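Local coordinates for glycosyl hydrolase family 2, TIM barrel domain protein (PDB 6DXU) that probably hydrolyses beta-glucuronides, as a family 2 beta-glucuronidase of a human gut bacterium, at residues Val811-Ser816 with Thr821-Leu826; Val750-Ile755 with Ile769-Ala774; Tyr567-Ile572 with Leu659-Cys664; Val360-Leu365 with Gly587-Pro592. One frame throughout, in Å; residues are numbered along the deposited sequence.

Contact 1: residues Val811-Ser816 with Thr821-Leu826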
loop_
_atom_site.group_PDB
_atom_site.type_symbol
_atom_site.label_atom_id
_atom_site.label_comp_id
_atom_site.label_asym_id
_atom_site.label_seq_id
_atom_site.Cartn_x
_atom_site.Cartn_y
_atom_site.Cartn_z
ATOM N N VAL D 811 53.400 -14.486 20.402
ATOM C CA VAL D 811 53.317 -15.744 21.132
ATOM C C VAL D 811 52.041 -16.456 20.716
ATOM O O VAL D 811 50.947 -15.882 20.783
ATOM C CB VAL D 811 53.367 -15.545 22.655
ATOM C CG1 VAL D 811 53.204 -16.888 23.354
ATOM C CG2 VAL D 811 54.700 -14.925 23.050
ATOM N N VAL D 812 52.191 -17.707 20.300
ATOM C CA VAL D 812 51.077 -18.577 19.960
ATOM C C VAL D 812 50.805 -19.479 21.150
ATOM O O VAL D 812 51.739 -20.008 21.762
ATOM C CB VAL D 812 51.387 -19.401 18.697
ATOM C CG1 VAL D 812 50.346 -20.511 18.504
ATOM C CG2 VAL D 812 51.427 -18.478 17.474
ATOM N N ALA D 813 49.539 -19.614 21.509
ATOM C CA ALA D 813 49.095 -20.565 22.509
ATOM C C ALA D 813 48.290 -21.658 21.827
ATOM O O ALA D 813 47.553 -21.396 20.867
ATOM C CB ALA D 813 48.246 -19.896 23.582
ATOM N N VAL D 814 48.423 -22.876 22.335
ATOM C CA VAL D 814 47.744 -24.046 21.793
ATOM C C VAL D 814 46.992 -24.702 22.931
ATOM O O VAL D 814 47.600 -25.106 23.929
ATOM C CB VAL D 814 48.733 -25.035 21.160
ATOM C CG1 VAL D 814 48.015 -26.296 20.739
ATOM C CG2 VAL D 814 49.431 -24.381 19.993
ATOM N N LYS D 815 45.675 -24.805 22.791
ATOM C CA LYS D 815 44.815 -25.316 23.844
ATOM C C LYS D 815 44.128 -26.597 23.392
ATOM O O LYS D 815 43.870 -26.794 22.204
ATOM C CB LYS D 815 43.760 -24.286 24.261
ATOM C CG LYS D 815 44.346 -22.976 24.767
ATOM C CD LYS D 815 43.343 -22.228 25.652
ATOM C CE LYS D 815 42.477 -21.307 24.842
ATOM N NZ LYS D 815 41.775 -20.282 25.684
ATOM N N SER D 816 43.861 -27.477 24.355
ATOM C CA SER D 816 43.121 -28.709 24.115
ATOM C C SER D 816 42.521 -29.148 25.443
ATOM O O SER D 816 43.204 -29.114 26.467
ATOM C CB SER D 816 44.029 -29.797 23.534
ATOM O OG SER D 816 43.274 -30.881 23.033
ATOM N N THR D 821 47.916 -26.037 28.473
ATOM C CA THR D 821 48.102 -25.150 27.334
ATOM C C THR D 821 49.583 -24.996 27.032
ATOM O O THR D 821 50.402 -24.887 27.946
ATOM C CB THR D 821 47.451 -23.803 27.640
ATOM O OG1 THR D 821 46.044 -24.010 27.819
ATOM C CG2 THR D 821 47.703 -22.777 26.541
ATOM N N ALA D 822 49.934 -25.002 25.748
ATOM C CA ALA D 822 51.325 -24.911 25.324
ATOM C C ALA D 822 51.563 -23.615 24.566
ATOM O O ALA D 822 50.638 -23.042 23.987
ATOM C CB ALA D 822 51.715 -26.108 24.449
ATOM N N PHE D 823 52.815 -23.149 24.574
ATOM C CA PHE D 823 53.147 -21.842 24.020
ATOM C C PHE D 823 54.366 -21.929 23.117
ATOM O O PHE D 823 55.278 -22.734 23.341
ATOM C CB PHE D 823 53.395 -20.805 25.141
ATOM C CG PHE D 823 52.208 -20.589 26.049
ATOM C CD1 PHE D 823 51.345 -19.525 25.844
ATOM C CD2 PHE D 823 51.963 -21.446 27.106
ATOM C CE1 PHE D 823 50.257 -19.318 26.684
ATOM C CE2 PHE D 823 50.877 -21.264 27.939
ATOM C CZ PHE D 823 50.016 -20.191 27.724
ATOM N N LEU D 824 54.370 -21.093 22.081
ATOM C CA LEU D 824 55.493 -21.001 21.161
ATOM C C LEU D 824 55.728 -19.545 20.801
ATOM O O LEU D 824 54.799 -18.858 20.367
ATOM C CB LEU D 824 55.243 -21.814 19.886
ATOM C CG LEU D 824 56.334 -21.790 18.819
ATOM C CD1 LEU D 824 57.596 -22.514 19.311
ATOM C CD2 LEU D 824 55.823 -22.412 17.516
ATOM N N GLU D 825 56.958 -19.076 20.994
ATOM C CA GLU D 825 57.335 -17.739 20.558
ATOM C C GLU D 825 57.695 -17.729 19.079
ATOM O O GLU D 825 58.340 -18.652 18.578
ATOM C CB GLU D 825 58.511 -17.200 21.378
ATOM C CG GLU D 825 58.539 -15.685 21.453
ATOM C CD GLU D 825 59.855 -15.141 21.987
ATOM O OE1 GLU D 825 60.706 -15.949 22.418
ATOM O OE2 GLU D 825 60.052 -13.906 21.940
ATOM N N LEU D 826 57.247 -16.691 18.376
ATOM C CA LEU D 826 57.597 -16.463 16.977
ATOM C C LEU D 826 58.289 -15.111 16.848
ATOM O O LEU D 826 57.680 -14.072 17.123
ATOM C CB LEU D 826 56.354 -16.506 16.089
ATOM C CG LEU D 826 55.646 -17.854 15.969
ATOM C CD1 LEU D 826 54.380 -17.697 15.119
ATOM C CD2 LEU D 826 56.587 -18.881 15.370
HETATM O O HOH W 1 44.685 -26.396 27.064
#
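Ala-813 sets its methyl against the ring of Phe-823, with CB 3.7 Å from CE1, while Val-811 brings CG1 to the edge of the same ring, close to its plane and 4.1 Å from CD1. The ring reaches them because CG of Phe-823 lies beside its own backbone N, anti to the carbonyl carbon (chi1 -60°). The small methyl of Ala-813 lets the Phe-823 ring lie close by it. The two strands form an antiparallel beta hairpin, 811-815 with 822-826, in which Val-812 with Leu-824 and Val-814 with Ala-822 are the hydrogen-bonded pairs; Val-812 N gives its hydrogen to Leu-824 O almost straight, at 170°. These four residues face the domain interior, where Val-738 meets Val-814, Ala-822 and Leu-824. On the same side, Val-812 CG2 meets Leu-826 CD1 at 3.9 Å. Near the turn, Lys-815 and Thr-821 run alongside each other, CG of the lysine 3.6 Å from OG1. Thr-821 OG1 accepts a hydrogen bond from a water at 2.8 Å, which in turn accepts from Ser-816 N, and is also hydrogen-bonded to Asp-776 OD1 of a second subunit. A valine in place of Thr-821 would probably leave both this water and that aspartate without their hydroxyl partner. Lys-815 NZ forms a salt bridge with Glu-772 and a hydrogen bond to Gly-775 O of the second subunit.

Contact 2: residues Val750-Ile755 with Ile769-Ala774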
loop_
_atom_site.group_PDB
_atom_site.type_symbol
_atom_site.label_atom_id
_atom_site.label_comp_id
_atom_site.label_asym_id
_atom_site.label_seq_id
_atom_site.Cartn_x
_atom_site.Cartn_y
_atom_site.Cartn_z
ATOM N N VAL D 750 53.354 -23.541 11.903
ATOM C CA VAL D 750 53.417 -24.087 13.252
ATOM C C VAL D 750 52.771 -25.460 13.258
ATOM O O VAL D 750 51.735 -25.676 12.615
ATOM C CB VAL D 750 52.736 -23.148 14.266
ATOM C CG1 VAL D 750 52.540 -23.844 15.604
ATOM C CG2 VAL D 750 53.578 -21.903 14.457
ATOM N N GLN D 751 53.392 -26.397 13.968
ATOM C CA GLN D 751 52.901 -27.762 14.081
ATOM C C GLN D 751 52.639 -28.086 15.542
ATOM O O GLN D 751 53.449 -27.758 16.421
ATOM C CB GLN D 751 53.905 -28.766 13.488
ATOM C CG GLN D 751 53.543 -30.231 13.728
ATOM C CD GLN D 751 54.587 -31.192 13.170
ATOM O OE1 GLN D 751 54.448 -31.702 12.052
ATOM N NE2 GLN D 751 55.639 -31.435 13.944
ATOM N N VAL D 752 51.507 -28.734 15.787
ATOM C CA VAL D 752 51.143 -29.271 17.092
ATOM C C VAL D 752 51.121 -30.783 16.971
ATOM O O VAL D 752 50.566 -31.322 16.006
ATOM C CB VAL D 752 49.771 -28.749 17.554
ATOM C CG1 VAL D 752 49.360 -29.404 18.869
ATOM C CG2 VAL D 752 49.792 -27.239 17.669
ATOM N N GLN D 753 51.715 -31.471 17.945
ATOM C CA GLN D 753 51.657 -32.927 18.006
ATOM C C GLN D 753 51.158 -33.340 19.382
ATOM O O GLN D 753 51.774 -33.006 20.401
ATOM C CB GLN D 753 53.028 -33.555 17.714
ATOM C CG GLN D 753 53.049 -35.071 17.845
ATOM C CD GLN D 753 52.204 -35.771 16.790
ATOM O OE1 GLN D 753 52.464 -35.638 15.598
ATOM N NE2 GLN D 753 51.207 -36.536 17.226
ATOM N N LEU D 754 50.057 -34.075 19.414
ATOM C CA LEU D 754 49.568 -34.633 20.667
ATOM C C LEU D 754 50.401 -35.859 21.039
ATOM O O LEU D 754 50.633 -36.743 20.209
ATOM C CB LEU D 754 48.093 -35.004 20.543
ATOM C CG LEU D 754 47.149 -33.815 20.377
ATOM C CD1 LEU D 754 45.828 -34.236 19.736
ATOM C CD2 LEU D 754 46.881 -33.191 21.735
ATOM N N ILE D 755 50.842 -35.915 22.291
ATOM C CA ILE D 755 51.695 -36.992 22.776
ATOM C C ILE D 755 51.105 -37.512 24.074
ATOM O O ILE D 755 50.325 -36.830 24.741
ATOM C CB ILE D 755 53.139 -36.521 23.001
ATOM C CG1 ILE D 755 53.159 -35.390 24.036
ATOM C CG2 ILE D 755 53.786 -36.103 21.681
ATOM C CD1 ILE D 755 54.548 -34.899 24.396
ATOM N N ILE D 769 41.888 -29.135 18.738
ATOM C CA ILE D 769 42.982 -28.237 19.079
ATOM C C ILE D 769 42.538 -26.811 18.770
ATOM O O ILE D 769 41.885 -26.567 17.747
ATOM C CB ILE D 769 44.256 -28.594 18.290
ATOM C CG1 ILE D 769 44.796 -29.942 18.758
ATOM C CG2 ILE D 769 45.317 -27.511 18.450
ATOM C CD1 ILE D 769 45.564 -30.663 17.687
ATOM N N THR D 770 42.892 -25.876 19.652
ATOM C CA THR D 770 42.570 -24.459 19.513
ATOM C C THR D 770 43.851 -23.630 19.469
ATOM O O THR D 770 44.710 -23.763 20.347
ATOM C CB THR D 770 41.689 -24.009 20.683
ATOM O OG1 THR D 770 40.455 -24.729 20.648
ATOM C CG2 THR D 770 41.399 -22.495 20.615
ATOM N N PHE D 771 43.980 -22.777 18.456
ATOM C CA PHE D 771 45.103 -21.856 18.329
ATOM C C PHE D 771 44.695 -20.447 18.751
ATOM O O PHE D 771 43.603 -19.991 18.410
ATOM C CB PHE D 771 45.590 -21.813 16.886
ATOM C CG PHE D 771 46.169 -23.106 16.396
ATOM C CD1 PHE D 771 47.507 -23.403 16.612
ATOM C CD2 PHE D 771 45.374 -24.024 15.721
ATOM C CE1 PHE D 771 48.057 -24.582 16.146
ATOM C CE2 PHE D 771 45.911 -25.210 15.258
ATOM C CZ PHE D 771 47.256 -25.493 15.474
ATOM N N GLU D 772 45.586 -19.754 19.478
ATOM C CA GLU D 772 45.416 -18.335 19.793
ATOM C C GLU D 772 46.752 -17.632 19.606
ATOM O O GLU D 772 47.812 -18.259 19.683
ATOM C CB GLU D 772 44.915 -18.099 21.228
ATOM C CG GLU D 772 43.547 -18.678 21.532
ATOM C CD GLU D 772 43.055 -18.354 22.937
ATOM O OE1 GLU D 772 43.800 -17.725 23.734
ATOM O OE2 GLU D 772 41.910 -18.743 23.245
ATOM N N ILE D 773 46.713 -16.321 19.367
ATOM C CA ILE D 773 47.948 -15.564 19.172
ATOM C C ILE D 773 47.833 -14.212 19.858
ATOM O O ILE D 773 46.753 -13.621 19.912
ATOM C CB ILE D 773 48.291 -15.402 17.674
ATOM C CG1 ILE D 773 49.701 -14.842 17.491
ATOM C CG2 ILE D 773 47.291 -14.512 16.951
ATOM C CD1 ILE D 773 50.233 -14.985 16.061
ATOM N N ALA D 774 48.947 -13.741 20.414
ATOM C CA ALA D 774 49.041 -12.404 20.991
ATOM C C ALA D 774 50.347 -11.776 20.529
ATOM O O ALA D 774 51.388 -12.442 20.536
ATOM C CB ALA D 774 48.969 -12.445 22.523
#
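Val-752 lays its CG2 methyl against the outer part of the Phe-771 ring, 3.5 Å from CE1 and 3.8 Å from CZ, the two side chains sliding past each other in opposite directions. This is the core of a beta sandwich: strand 750-755 belongs to one antiparallel sheet and strand 769-774 to the other, and their axes pass 9.9 Å apart at 146°. At that spacing the backbones do not bond to each other, and apolar side chains fill the interval. A valine has two branches to offer, and both are used. With CG1 anti to the backbone N (chi1 176°), CG2 goes to the phenylalanine while CG1 meets Ile-769 CD1 tip to tip at 4.2 Å. Leu-754 comes to the same methyl from farther along its strand, its CD1 4.1 Å from Ile-769 CD1, so the long arm of the isoleucine touches two residues of the facing sheet. The other branch of Ile-769, CG2, sits 3.9 Å above one face of the Phe-771 ring, toward its rim, which helps to fix the ring's tilt. Val-814, on the strand next to 769-774, touches Val-752, Ile-769 and Phe-771 and continues this apolar layer. Gln-753, between the two core residues, points away from the facing sheet, although it too is buried. Its amide reaches the next peptide of its own strand, where NE2 donates to Leu-754 O at 3.0 Å, with the acceptor in the amide plane and the N-H pointing almost exactly at it, at 178°.

Contact 3: residues Tyr567-Ile572 with Leu659-Cys664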
loop_
_atom_site.group_PDB
_atom_site.type_symbol
_atom_site.label_atom_id
_atom_site.label_comp_id
_atom_site.label_asym_id
_atom_site.label_seq_id
_atom_site.Cartn_x
_atom_site.Cartn_y
_atom_site.Cartn_z
ATOM N N TYR D 567 39.170 -44.113 4.213
ATOM C CA TYR D 567 37.869 -44.712 3.937
ATOM C C TYR D 567 37.288 -44.199 2.622
ATOM O O TYR D 567 36.818 -44.989 1.793
ATOM C CB TYR D 567 36.906 -44.434 5.090
ATOM C CG TYR D 567 35.516 -44.979 4.838
ATOM C CD1 TYR D 567 35.263 -46.341 4.919
ATOM C CD2 TYR D 567 34.465 -44.134 4.488
ATOM C CE1 TYR D 567 33.997 -46.853 4.680
ATOM C CE2 TYR D 567 33.189 -44.639 4.240
ATOM C CZ TYR D 567 32.969 -46.006 4.334
ATOM O OH TYR D 567 31.718 -46.532 4.087
ATOM N N VAL D 568 37.307 -42.878 2.403
ATOM C CA VAL D 568 36.621 -42.363 1.219
ATOM C C VAL D 568 37.363 -42.765 -0.050
ATOM O O VAL D 568 36.743 -42.951 -1.105
ATOM C CB VAL D 568 36.390 -40.838 1.299
ATOM C CG1 VAL D 568 37.633 -40.067 0.940
ATOM C CG2 VAL D 568 35.231 -40.443 0.374
ATOM N N VAL D 569 38.683 -42.928 0.021
ATOM C CA VAL D 569 39.420 -43.409 -1.139
ATOM C C VAL D 569 38.926 -44.794 -1.533
ATOM O O VAL D 569 38.747 -45.092 -2.719
ATOM C CB VAL D 569 40.933 -43.388 -0.847
ATOM C CG1 VAL D 569 41.679 -44.347 -1.765
ATOM C CG2 VAL D 569 41.467 -41.968 -1.024
ATOM N N ARG D 570 38.674 -45.648 -0.543
ATOM C CA ARG D 570 38.178 -46.986 -0.848
ATOM C C ARG D 570 36.736 -46.944 -1.333
ATOM O O ARG D 570 36.340 -47.748 -2.185
ATOM C CB ARG D 570 38.315 -47.888 0.376
ATOM C CG ARG D 570 39.781 -48.194 0.699
ATOM C CD ARG D 570 39.947 -49.032 1.953
ATOM N NE ARG D 570 41.360 -49.372 2.145
ATOM C CZ ARG D 570 41.891 -50.568 1.897
ATOM N NH1 ARG D 570 41.135 -51.568 1.456
ATOM N NH2 ARG D 570 43.187 -50.764 2.102
ATOM N N LEU D 571 35.934 -46.031 -0.779
ATOM C CA LEU D 571 34.551 -45.889 -1.226
ATOM C C LEU D 571 34.475 -45.417 -2.675
ATOM O O LEU D 571 33.664 -45.922 -3.459
ATOM C CB LEU D 571 33.803 -44.916 -0.305
ATOM C CG LEU D 571 32.321 -44.611 -0.604
ATOM C CD1 LEU D 571 31.574 -44.326 0.690
ATOM C CD2 LEU D 571 32.139 -43.428 -1.582
ATOM N N ILE D 572 35.285 -44.423 -3.040
ATOM C CA ILE D 572 35.259 -43.921 -4.410
ATOM C C ILE D 572 35.760 -44.982 -5.382
ATOM O O ILE D 572 35.168 -45.203 -6.451
ATOM C CB ILE D 572 36.083 -42.626 -4.513
ATOM C CG1 ILE D 572 35.375 -41.514 -3.722
ATOM C CG2 ILE D 572 36.314 -42.233 -5.981
ATOM C CD1 ILE D 572 36.273 -40.299 -3.450
ATOM N N LEU D 659 48.818 -48.633 -1.519
ATOM C CA LEU D 659 47.956 -48.484 -2.683
ATOM C C LEU D 659 48.553 -47.451 -3.624
ATOM O O LEU D 659 49.039 -46.407 -3.183
ATOM C CB LEU D 659 46.537 -48.042 -2.270
ATOM C CG LEU D 659 45.802 -48.897 -1.242
ATOM C CD1 LEU D 659 44.412 -48.333 -0.957
ATOM C CD2 LEU D 659 45.729 -50.345 -1.716
ATOM N N VAL D 660 48.500 -47.727 -4.921
ATOM C CA VAL D 660 48.927 -46.776 -5.942
ATOM C C VAL D 660 47.753 -46.535 -6.880
ATOM O O VAL D 660 47.161 -47.490 -7.399
ATOM C CB VAL D 660 50.163 -47.283 -6.705
ATOM C CG1 VAL D 660 50.502 -46.359 -7.868
ATOM C CG2 VAL D 660 51.345 -47.392 -5.741
ATOM N N TYR D 661 47.399 -45.263 -7.074
ATOM C CA TYR D 661 46.328 -44.887 -7.998
ATOM C C TYR D 661 46.975 -44.349 -9.266
ATOM O O TYR D 661 47.674 -43.332 -9.243
ATOM C CB TYR D 661 45.350 -43.903 -7.337
ATOM C CG TYR D 661 44.468 -44.668 -6.384
ATOM C CD1 TYR D 661 43.390 -45.407 -6.856
ATOM C CD2 TYR D 661 44.777 -44.756 -5.030
ATOM C CE1 TYR D 661 42.605 -46.166 -6.006
ATOM C CE2 TYR D 661 43.991 -45.507 -4.163
ATOM C CZ TYR D 661 42.906 -46.215 -4.667
ATOM O OH TYR D 661 42.126 -46.979 -3.833
ATOM N N SER D 662 46.785 -45.073 -10.366
ATOM C CA SER D 662 47.501 -44.791 -11.596
ATOM C C SER D 662 46.667 -45.301 -12.751
ATOM O O SER D 662 45.913 -46.271 -12.601
ATOM C CB SER D 662 48.891 -45.457 -11.588
ATOM O OG SER D 662 49.592 -45.232 -12.799
ATOM N N ASN D 663 46.774 -44.627 -13.897
ATOM C CA ASN D 663 46.176 -45.136 -15.121
ATOM C C ASN D 663 47.191 -45.875 -15.975
ATOM O O ASN D 663 46.873 -46.266 -17.104
ATOM C CB ASN D 663 45.522 -44.005 -15.932
ATOM C CG ASN D 663 46.467 -42.856 -16.202
ATOM O OD1 ASN D 663 47.659 -42.919 -15.879
ATOM N ND2 ASN D 663 45.947 -41.802 -16.813
ATOM N N CYS D 664 48.394 -46.096 -15.452
ATOM C CA CYS D 664 49.402 -46.847 -16.182
ATOM C C CYS D 664 49.012 -48.317 -16.285
ATOM O O CYS D 664 48.248 -48.849 -15.476
ATOM C CB CYS D 664 50.765 -46.725 -15.506
ATOM S SG CYS D 664 51.555 -45.126 -15.731
#
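Val-569 presses CG1 against the phenol end of Tyr-661, 3.4 Å from OH and 3.5 Å from CE2, and this is the close-packed part of the contact. The methyl comes obliquely to the ring. It is put there by a first torsion that swings CG1 anti to the backbone N (chi1 158°). The tyrosine suits the place because its ring is long enough to cross from strand to helix, and its hydroxyl then finds a polar partner beside the apolar methyl, Asp-573 OD2 on the same helix. A phenylalanine at Tyr-661 would keep the ring but is likely to leave Asp-573 without this partner and Val-569 CG1 facing a small gap.

The second part is looser and lies nearer the solvent. Leu-659 CD1 sits over one face of the Arg-570 guanidinium, 4.1 Å from NH2, and the two side chains cross at about a right angle. The arginine is partly exposed; its extended chain carries NH2 to a salt bridge with Glu-657, so the leucine can cover the flat face while the charge is met by the glutamate.

Strand 655-662, the middle one of three antiparallel strands between 638-640 and 692-696, thus packs on helix 565-579. That helix precedes barrel strand 587-589, and Val-569, together with Ile-572, also rests against Val-627 of helix 623-632.

Contact 4: residues Val360-Leu365 with Gly587-Pro592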
loop_
_atom_site.group_PDB
_atom_site.type_symbol
_atom_site.label_atom_id
_atom_site.label_comp_id
_atom_site.label_asym_id
_atom_site.label_seq_id
_atom_site.Cartn_x
_atom_site.Cartn_y
_atom_site.Cartn_z
ATOM N N VAL D 360 36.672 -35.081 -15.328
ATOM C CA VAL D 360 35.250 -34.752 -15.269
ATOM C C VAL D 360 34.728 -34.439 -16.664
ATOM O O VAL D 360 35.359 -33.698 -17.431
ATOM C CB VAL D 360 35.038 -33.564 -14.313
ATOM C CG1 VAL D 360 33.596 -33.014 -14.399
ATOM C CG2 VAL D 360 35.389 -33.966 -12.880
ATOM N N ASN D 361 33.550 -34.976 -16.999
ATOM C CA ASN D 361 32.859 -34.547 -18.217
ATOM C C ASN D 361 31.436 -34.061 -17.948
ATOM O O ASN D 361 30.688 -33.804 -18.906
ATOM C CB ASN D 361 32.849 -35.654 -19.291
ATOM C CG ASN D 361 32.017 -36.882 -18.897
ATOM O OD1 ASN D 361 31.127 -36.814 -18.050
ATOM N ND2 ASN D 361 32.325 -38.023 -19.516
ATOM N N PHE D 362 31.039 -33.933 -16.684
ATOM C CA PHE D 362 29.675 -33.554 -16.341
ATOM C C PHE D 362 29.694 -32.859 -14.990
ATOM O O PHE D 362 30.428 -33.271 -14.089
ATOM C CB PHE D 362 28.754 -34.781 -16.295
ATOM C CG PHE D 362 27.368 -34.496 -15.779
ATOM C CD1 PHE D 362 26.528 -33.607 -16.435
ATOM C CD2 PHE D 362 26.905 -35.133 -14.641
ATOM C CE1 PHE D 362 25.244 -33.351 -15.938
ATOM C CE2 PHE D 362 25.647 -34.890 -14.139
ATOM C CZ PHE D 362 24.806 -33.993 -14.790
ATOM N N ILE D 363 28.886 -31.813 -14.838
ATOM C CA ILE D 363 28.804 -31.136 -13.552
ATOM C C ILE D 363 27.368 -30.689 -13.318
ATOM O O ILE D 363 26.687 -30.212 -14.234
ATOM C CB ILE D 363 29.796 -29.948 -13.458
ATOM C CG1 ILE D 363 29.854 -29.398 -12.022
ATOM C CG2 ILE D 363 29.447 -28.845 -14.468
ATOM C CD1 ILE D 363 30.980 -28.384 -11.789
ATOM N N ARG D 364 26.909 -30.869 -12.093
ATOM C CA ARG D 364 25.692 -30.232 -11.607
ATOM C C ARG D 364 26.129 -29.054 -10.747
ATOM O O ARG D 364 26.894 -29.234 -9.795
ATOM C CB ARG D 364 24.843 -31.232 -10.827
ATOM C CG ARG D 364 23.613 -30.645 -10.099
ATOM C CD ARG D 364 22.766 -31.768 -9.524
ATOM N NE ARG D 364 21.726 -31.282 -8.619
ATOM C CZ ARG D 364 21.618 -31.599 -7.333
ATOM N NH1 ARG D 364 22.502 -32.403 -6.750
ATOM N NH2 ARG D 364 20.612 -31.100 -6.622
ATOM N N LEU D 365 25.685 -27.848 -11.106
ATOM C CA LEU D 365 26.274 -26.620 -10.560
ATOM C C LEU D 365 25.671 -26.267 -9.195
ATOM O O LEU D 365 25.157 -25.173 -8.965
ATOM C CB LEU D 365 26.118 -25.478 -11.558
ATOM C CG LEU D 365 26.954 -25.663 -12.829
ATOM C CD1 LEU D 365 26.679 -24.567 -13.852
ATOM C CD2 LEU D 365 28.441 -25.672 -12.473
ATOM N N GLY D 587 24.980 -42.076 -15.915
ATOM C CA GLY D 587 26.174 -41.596 -15.248
ATOM C C GLY D 587 25.840 -41.169 -13.831
ATOM O O GLY D 587 24.736 -41.394 -13.333
ATOM N N THR D 588 26.840 -40.584 -13.171
ATOM C CA THR D 588 26.647 -40.084 -11.817
ATOM C C THR D 588 27.433 -38.795 -11.639
ATOM O O THR D 588 28.259 -38.421 -12.476
ATOM C CB THR D 588 27.109 -41.065 -10.732
ATOM O OG1 THR D 588 28.536 -41.001 -10.641
ATOM C CG2 THR D 588 26.670 -42.505 -11.029
ATOM N N ALA D 589 27.185 -38.128 -10.511
ATOM C CA ALA D 589 27.969 -36.962 -10.131
ATOM C C ALA D 589 28.312 -37.051 -8.650
ATOM O O ALA D 589 27.410 -37.034 -7.799
ATOM C CB ALA D 589 27.209 -35.667 -10.454
ATOM N N TYR D 590 29.609 -37.149 -8.351
ATOM C CA TYR D 590 30.093 -37.102 -6.974
ATOM C C TYR D 590 29.751 -35.751 -6.338
ATOM O O TYR D 590 29.768 -34.713 -7.008
ATOM C CB TYR D 590 31.615 -37.340 -6.967
ATOM C CG TYR D 590 32.190 -37.416 -5.568
ATOM C CD1 TYR D 590 32.515 -36.250 -4.871
ATOM C CD2 TYR D 590 32.378 -38.642 -4.932
ATOM C CE1 TYR D 590 32.996 -36.300 -3.571
ATOM C CE2 TYR D 590 32.881 -38.702 -3.624
ATOM C CZ TYR D 590 33.182 -37.523 -2.952
ATOM O OH TYR D 590 33.661 -37.549 -1.647
ATOM N N TRP D 591 29.451 -35.757 -5.029
ATOM C CA TRP D 591 29.132 -34.531 -4.289
ATOM C C TRP D 591 30.146 -34.255 -3.180
ATOM O O TRP D 591 30.209 -35.025 -2.209
ATOM C CB TRP D 591 27.727 -34.595 -3.664
ATOM C CG TRP D 591 27.450 -33.374 -2.816
ATOM C CD1 TRP D 591 27.779 -33.182 -1.498
ATOM C CD2 TRP D 591 26.838 -32.149 -3.256
ATOM N NE1 TRP D 591 27.396 -31.913 -1.090
ATOM C CE2 TRP D 591 26.808 -31.268 -2.148
ATOM C CE3 TRP D 591 26.286 -31.727 -4.467
ATOM C CZ2 TRP D 591 26.268 -29.987 -2.229
ATOM C CZ3 TRP D 591 25.744 -30.443 -4.547
ATOM C CH2 TRP D 591 25.737 -29.594 -3.429
ATOM N N PRO D 592 30.907 -33.153 -3.217
ATOM C CA PRO D 592 31.154 -32.218 -4.310
ATOM C C PRO D 592 32.593 -32.355 -4.773
ATOM O O PRO D 592 33.352 -33.181 -4.247
ATOM C CB PRO D 592 30.972 -30.866 -3.642
ATOM C CG PRO D 592 31.686 -31.101 -2.299
ATOM C CD PRO D 592 31.390 -32.580 -1.943
#
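Phe-362 points its ring into the middle of a TIM barrel and meets Ala-589 there. Strands 362-364 and 587-589 both pair in parallel with strand 323-331, one on each side of it, so they are separated by that strand and meet through side chains inside the barrel. From CB the ring leads inward, CG being anti to the backbone N (chi1 173°), with Leu-327 and Trp-386 among the neighbours of this side chain. One ring carbon further, CD2 presents the ring's edge to Thr-588 O at 4.2 Å. Beyond it, CE2 reaches Ala-589 CB at 4.1 Å, an oblique approach. Alanine suits a position that must share the barrel interior with an aromatic ring. Gly-587 suits its own place too, since a CB at its backbone angles would be jammed against the preceding carbonyl O.

Two residues on, Arg-364 also points inward, at the strand's C-terminal end, the end where TIM barrels have their active sites. Its guanidinium is gripped from several directions: NE by Glu-388, NH1 by Glu-514 and His-331, NH2 by Asn-429. Such a net probably fixes the rotation of the group. Trp-591 stands beside it and meets His-331 edge to face; a cis peptide bond follows to Pro-592, whose CB lies over one face of the indole. The indole's own approach to the arginine is an oblique one, CZ3 to NH1 at 4.4 Å.

In the fold
Contacts 1 and 2 belong to one C-terminal beta sandwich, their centres 6 Å apart, and share a sheet in which strands 810-815 and 768-775 are neighbours. Contact 1 is held by backbone bonds within that sheet and is only partly buried, reaching a second subunit; contact 2 is the apolar layer between sheets, though strand 769-774 also touches that subunit through residues outside it. Contact 4 lies deepest, about 11 Å from the chain's centre, and mixes apolar packing with buried charge. Contact 3 joins a strand of another domain to the helix before barrel strand 587-589. Contacts 3 and 4 touch where Ile-572 CD1 lies 3.8 Å from Tyr-590 CE2, whereas both stay well apart from the sandwich.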